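Local coordinates for protein PRD-containing transcription regulator (PDB 3NUF) that probably regulates transcription through a PRD-type helical regulatory domain, at residues L11-I19 against D48-I59. Residues are numbered along the deposited sequence; the frame is centred on the assembly and turned at random. Where two conformers were deposited one is given.
With EDO (1,2-ethanediol), chain F.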
loop_
_atom_site.group_PDB
_atom_site.type_symbol
_atom_site.label_atom_id
_atom_site.label_comp_id
_atom_site.label_asym_id
_atom_site.label_seq_id
_atom_site.Cartn_x
_atom_site.Cartn_y
_atom_site.Cartn_z
ATOM N N LEU A 11 13.382 0.390 7.500
ATOM C CA LEU A 11 13.099 -0.262 6.245
ATOM C C LEU A 11 14.302 -1.008 5.716
ATOM O O LEU A 11 15.430 -0.577 5.910
ATOM C CB LEU A 11 12.649 0.811 5.268
ATOM C CG LEU A 11 11.398 1.597 5.741
ATOM C CD1 LEU A 11 11.150 2.734 4.750
ATOM C CD2 LEU A 11 10.154 0.684 5.863
ATOM N N PRO A 12 14.069 -2.096 4.971
ATOM C CA PRO A 12 15.179 -2.816 4.348
ATOM C C PRO A 12 15.903 -1.994 3.316
ATOM O O PRO A 12 15.342 -1.082 2.681
ATOM C CB PRO A 12 14.490 -3.989 3.647
ATOM C CG PRO A 12 13.186 -4.085 4.197
ATOM C CD PRO A 12 12.781 -2.742 4.740
ATOM N N THR A 13 17.180 -2.312 3.112
ATOM C CA THR A 13 17.976 -1.630 2.133
ATOM C C THR A 13 17.320 -1.423 0.769
ATOM O O THR A 13 17.394 -0.340 0.205
ATOM C CB THR A 13 19.294 -2.458 1.908
ATOM O OG1 THR A 13 19.960 -2.553 3.169
ATOM C CG2 THR A 13 20.190 -1.797 0.888
ATOM N N GLU A 14 16.711 -2.488 0.255
ATOM C CA GLU A 14 16.090 -2.425 -1.076
ATOM C C GLU A 14 14.900 -1.488 -1.102
ATOM O O GLU A 14 14.705 -0.783 -2.094
ATOM C CB GLU A 14 15.638 -3.793 -1.549
ATOM C CG GLU A 14 16.800 -4.816 -1.693
ATOM C CD GLU A 14 17.310 -5.445 -0.378
ATOM O OE1 GLU A 14 16.749 -5.229 0.719
ATOM O OE2 GLU A 14 18.297 -6.198 -0.465
ATOM N N VAL A 15 14.126 -1.467 -0.031
ATOM C CA VAL A 15 13.014 -0.514 0.077
ATOM C C VAL A 15 13.501 0.928 0.164
ATOM O O VAL A 15 12.986 1.808 -0.566
ATOM C CB VAL A 15 12.152 -0.871 1.303
ATOM C CG1 VAL A 15 11.084 0.207 1.660
ATOM C CG2 VAL A 15 11.433 -2.222 1.053
ATOM N N LYS A 16 14.543 1.206 0.975
ATOM C CA LYS A 16 15.114 2.533 1.036
ATOM C C LYS A 16 15.650 2.991 -0.332
ATOM O O LYS A 16 15.522 4.166 -0.674
ATOM C CB LYS A 16 16.217 2.629 2.067
ATOM C CG LYS A 16 15.723 2.478 3.503
ATOM C CD LYS A 16 16.768 2.810 4.575
ATOM C CE LYS A 16 17.754 1.682 4.733
ATOM N NZ LYS A 16 18.844 2.053 5.694
ATOM N N ALA A 17 16.239 2.052 -1.090
ATOM C CA ALA A 17 16.727 2.309 -2.455
ATOM C C ALA A 17 15.605 2.748 -3.372
ATOM O O ALA A 17 15.743 3.755 -4.072
ATOM C CB ALA A 17 17.492 1.055 -3.045
HETATM N N MSE A 18 14.506 1.988 -3.341
HETATM C CA MSE A 18 13.312 2.286 -4.124
HETATM C C MSE A 18 12.822 3.717 -3.807
HETATM O O MSE A 18 12.478 4.491 -4.699
HETATM C CB MSE A 18 12.201 1.255 -3.837
HETATM C CG MSE A 18 12.359 -0.102 -4.492
HETATM SE SE MSE A 18 10.810 -1.282 -3.975
HETATM C CE MSE A 18 11.070 -2.730 -5.234
ATOM N N ILE A 19 12.757 4.050 -2.522
ATOM C CA ILE A 19 12.294 5.337 -2.045
ATOM C C ILE A 19 13.196 6.479 -2.492
ATOM O O ILE A 19 12.724 7.519 -2.958
ATOM C CB ILE A 19 12.100 5.288 -0.531
ATOM C CG1 ILE A 19 10.888 4.432 -0.122
ATOM C CG2 ILE A 19 11.963 6.707 0.033
ATOM C CD1 ILE A 19 10.847 4.068 1.288
ATOM N N ASP A 48 10.183 -9.088 4.127
ATOM C CA ASP A 48 10.933 -8.052 3.453
ATOM C C ASP A 48 10.741 -8.097 1.924
ATOM O O ASP A 48 10.671 -7.050 1.277
ATOM C CB ASP A 48 12.424 -8.096 3.847
ATOM C CG ASP A 48 12.707 -7.545 5.271
ATOM O OD1 ASP A 48 11.795 -7.039 5.955
ATOM O OD2 ASP A 48 13.897 -7.612 5.710
ATOM N N LEU A 49 10.578 -9.269 1.336
ATOM C CA LEU A 49 10.270 -9.361 -0.103
ATOM C C LEU A 49 8.879 -8.777 -0.411
ATOM O O LEU A 49 8.703 -7.988 -1.385
ATOM C CB LEU A 49 10.324 -10.810 -0.613
ATOM C CG LEU A 49 11.763 -11.372 -0.740
ATOM C CD1 LEU A 49 11.729 -12.903 -1.025
ATOM C CD2 LEU A 49 12.622 -10.615 -1.793
ATOM N N GLN A 50 7.897 -9.131 0.412
ATOM C CA GLN A 50 6.570 -8.544 0.237
ATOM C C GLN A 50 6.612 -7.036 0.383
ATOM O O GLN A 50 5.900 -6.302 -0.347
ATOM C CB GLN A 50 5.597 -9.134 1.244
ATOM C CG GLN A 50 5.200 -10.555 0.885
ATOM C CD GLN A 50 4.510 -11.326 1.998
ATOM O OE1 GLN A 50 4.516 -10.945 3.158
ATOM N NE2 GLN A 50 3.863 -12.433 1.612
ATOM N N LEU A 51 7.415 -6.573 1.320
ATOM C CA LEU A 51 7.512 -5.171 1.559
ATOM C C LEU A 51 8.124 -4.434 0.344
ATOM O O LEU A 51 7.704 -3.314 0.040
ATOM C CB LEU A 51 8.234 -4.914 2.885
ATOM C CG LEU A 51 8.417 -3.445 3.238
ATOM C CD1 LEU A 51 7.039 -2.795 3.406
ATOM C CD2 LEU A 51 9.262 -3.196 4.492
ATOM N N GLN A 52 9.075 -5.041 -0.386
ATOM C CA GLN A 52 9.607 -4.499 -1.631
ATOM C C GLN A 52 8.534 -4.321 -2.697
ATOM O O GLN A 52 8.408 -3.262 -3.336
ATOM C CB GLN A 52 10.693 -5.438 -2.196
ATOM C CG GLN A 52 12.027 -5.355 -1.537
ATOM C CD GLN A 52 13.034 -6.301 -2.207
ATOM O OE1 GLN A 52 13.202 -6.253 -3.416
ATOM N NE2 GLN A 52 13.691 -7.125 -1.420
ATOM N N VAL A 53 7.757 -5.365 -2.915
ATOM C CA VAL A 53 6.686 -5.354 -3.894
ATOM C C VAL A 53 5.613 -4.338 -3.518
ATOM O O VAL A 53 5.146 -3.568 -4.338
ATOM C CB VAL A 53 6.122 -6.784 -4.055
ATOM C CG1 VAL A 53 4.929 -6.817 -4.961
ATOM C CG2 VAL A 53 7.192 -7.724 -4.622
ATOM N N LEU A 54 5.290 -4.281 -2.261
ATOM C CA LEU A 54 4.344 -3.272 -1.735
ATOM C C LEU A 54 4.819 -1.860 -1.963
ATOM O O LEU A 54 4.098 -0.965 -2.434
ATOM C CB LEU A 54 4.071 -3.489 -0.249
ATOM C CG LEU A 54 3.234 -2.430 0.422
ATOM C CD1 LEU A 54 1.773 -2.516 -0.064
ATOM C CD2 LEU A 54 3.316 -2.557 1.973
ATOM N N THR A 55 6.090 -1.615 -1.647
ATOM C CA THR A 55 6.674 -0.292 -1.791
ATOM C C THR A 55 6.611 0.166 -3.214
ATOM O O THR A 55 6.279 1.315 -3.497
ATOM C CB THR A 55 8.141 -0.263 -1.247
ATOM O OG1 THR A 55 8.086 -0.520 0.136
ATOM C CG2 THR A 55 8.795 1.087 -1.476
ATOM N N ASN A 56 6.956 -0.702 -4.165
ATOM C CA ASN A 56 6.909 -0.329 -5.563
ATOM C C ASN A 56 5.504 0.158 -5.928
ATOM O O ASN A 56 5.326 1.178 -6.600
ATOM C CB ASN A 56 7.350 -1.522 -6.465
ATOM C CG ASN A 56 7.329 -1.191 -7.939
ATOM O OD1 ASN A 56 8.236 -0.536 -8.429
ATOM N ND2 ASN A 56 6.248 -1.604 -8.647
ATOM N N HIS A 57 4.510 -0.577 -5.464
ATOM C CA HIS A 57 3.131 -0.221 -5.803
ATOM C C HIS A 57 2.700 1.071 -5.098
ATOM O O HIS A 57 2.029 1.923 -5.703
ATOM C CB HIS A 57 2.157 -1.336 -5.473
ATOM C CG HIS A 57 0.790 -1.075 -6.015
ATOM N ND1 HIS A 57 0.580 -0.963 -7.382
ATOM C CD2 HIS A 57 -0.388 -0.779 -5.413
ATOM C CE1 HIS A 57 -0.693 -0.626 -7.582
ATOM N NE2 HIS A 57 -1.305 -0.519 -6.409
ATOM N N LEU A 58 3.093 1.222 -3.841
ATOM C CA LEU A 58 2.763 2.453 -3.108
ATOM C C LEU A 58 3.390 3.685 -3.760
ATOM O O LEU A 58 2.755 4.737 -3.898
ATOM C CB LEU A 58 3.134 2.378 -1.646
ATOM C CG LEU A 58 2.360 1.424 -0.753
ATOM C CD1 LEU A 58 3.085 1.271 0.616
ATOM C CD2 LEU A 58 0.886 1.811 -0.629
ATOM N N ILE A 59 4.632 3.571 -4.204
ATOM C CA ILE A 59 5.262 4.663 -4.938
ATOM C C ILE A 59 4.533 5.007 -6.222
ATOM O O ILE A 59 4.333 6.201 -6.528
ATOM C CB ILE A 59 6.744 4.349 -5.190
ATOM C CG1 ILE A 59 7.488 4.409 -3.846
ATOM C CG2 ILE A 59 7.380 5.330 -6.188
ATOM C CD1 ILE A 59 8.962 3.844 -3.888
HETATM C C1 EDO F . 6.947 10.229 -5.462
HETATM O O1 EDO F . 6.813 11.542 -6.032
HETATM C C2 EDO F . 5.955 9.216 -6.020
HETATM O O2 EDO F . 6.263 8.802 -7.357
#
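Val15 packs against Leu51 and Thr55 where helices 13-21 and 48-67 run nearly parallel, their segment axes 9.3 Å apart and 9° from each other. Compact and branched, it fills the buried seam: CG2 rests on Leu51, while CG1, anti to the backbone N (chi1 170°), reaches to 3.4 Å from Thr55 OG1. Threonine suits this apolar place because its OG1 turns back to bond Leu51 O at 2.8 Å, joining Thr55 N on that carbonyl from the opposite face. Pro12, apt for the N-cap of helix 13-21, lays its apolar ring on Leu51 and, with CG 3.7 Å from Asp48 CG, on that carboxylate.

The other edge is more open, with Glu14 and Asp48 exposed to solvent and Gln52 partly covered. Selenomethionine Met18, long and flexible, enters here as a knob among Gln52, Thr55, Asn56 and Ile59. Gln52 suits the edge by pairing an apolar stem, CG 4.1 Å from Val15 CG2, with a polar amide whose CD comes 3.7 Å from Glu14 CB, amide and carboxylate planes only 9° apart. Replacing Gln52 by alanine is likely to uncover the methylenes of Glu14 and open a gap beside Val15 CG2. On the buried side Leu11 and Leu51 both touch Ile36 of helix 25-41, and the pair packs there within an all-helical fold, consistent with a PRD domain.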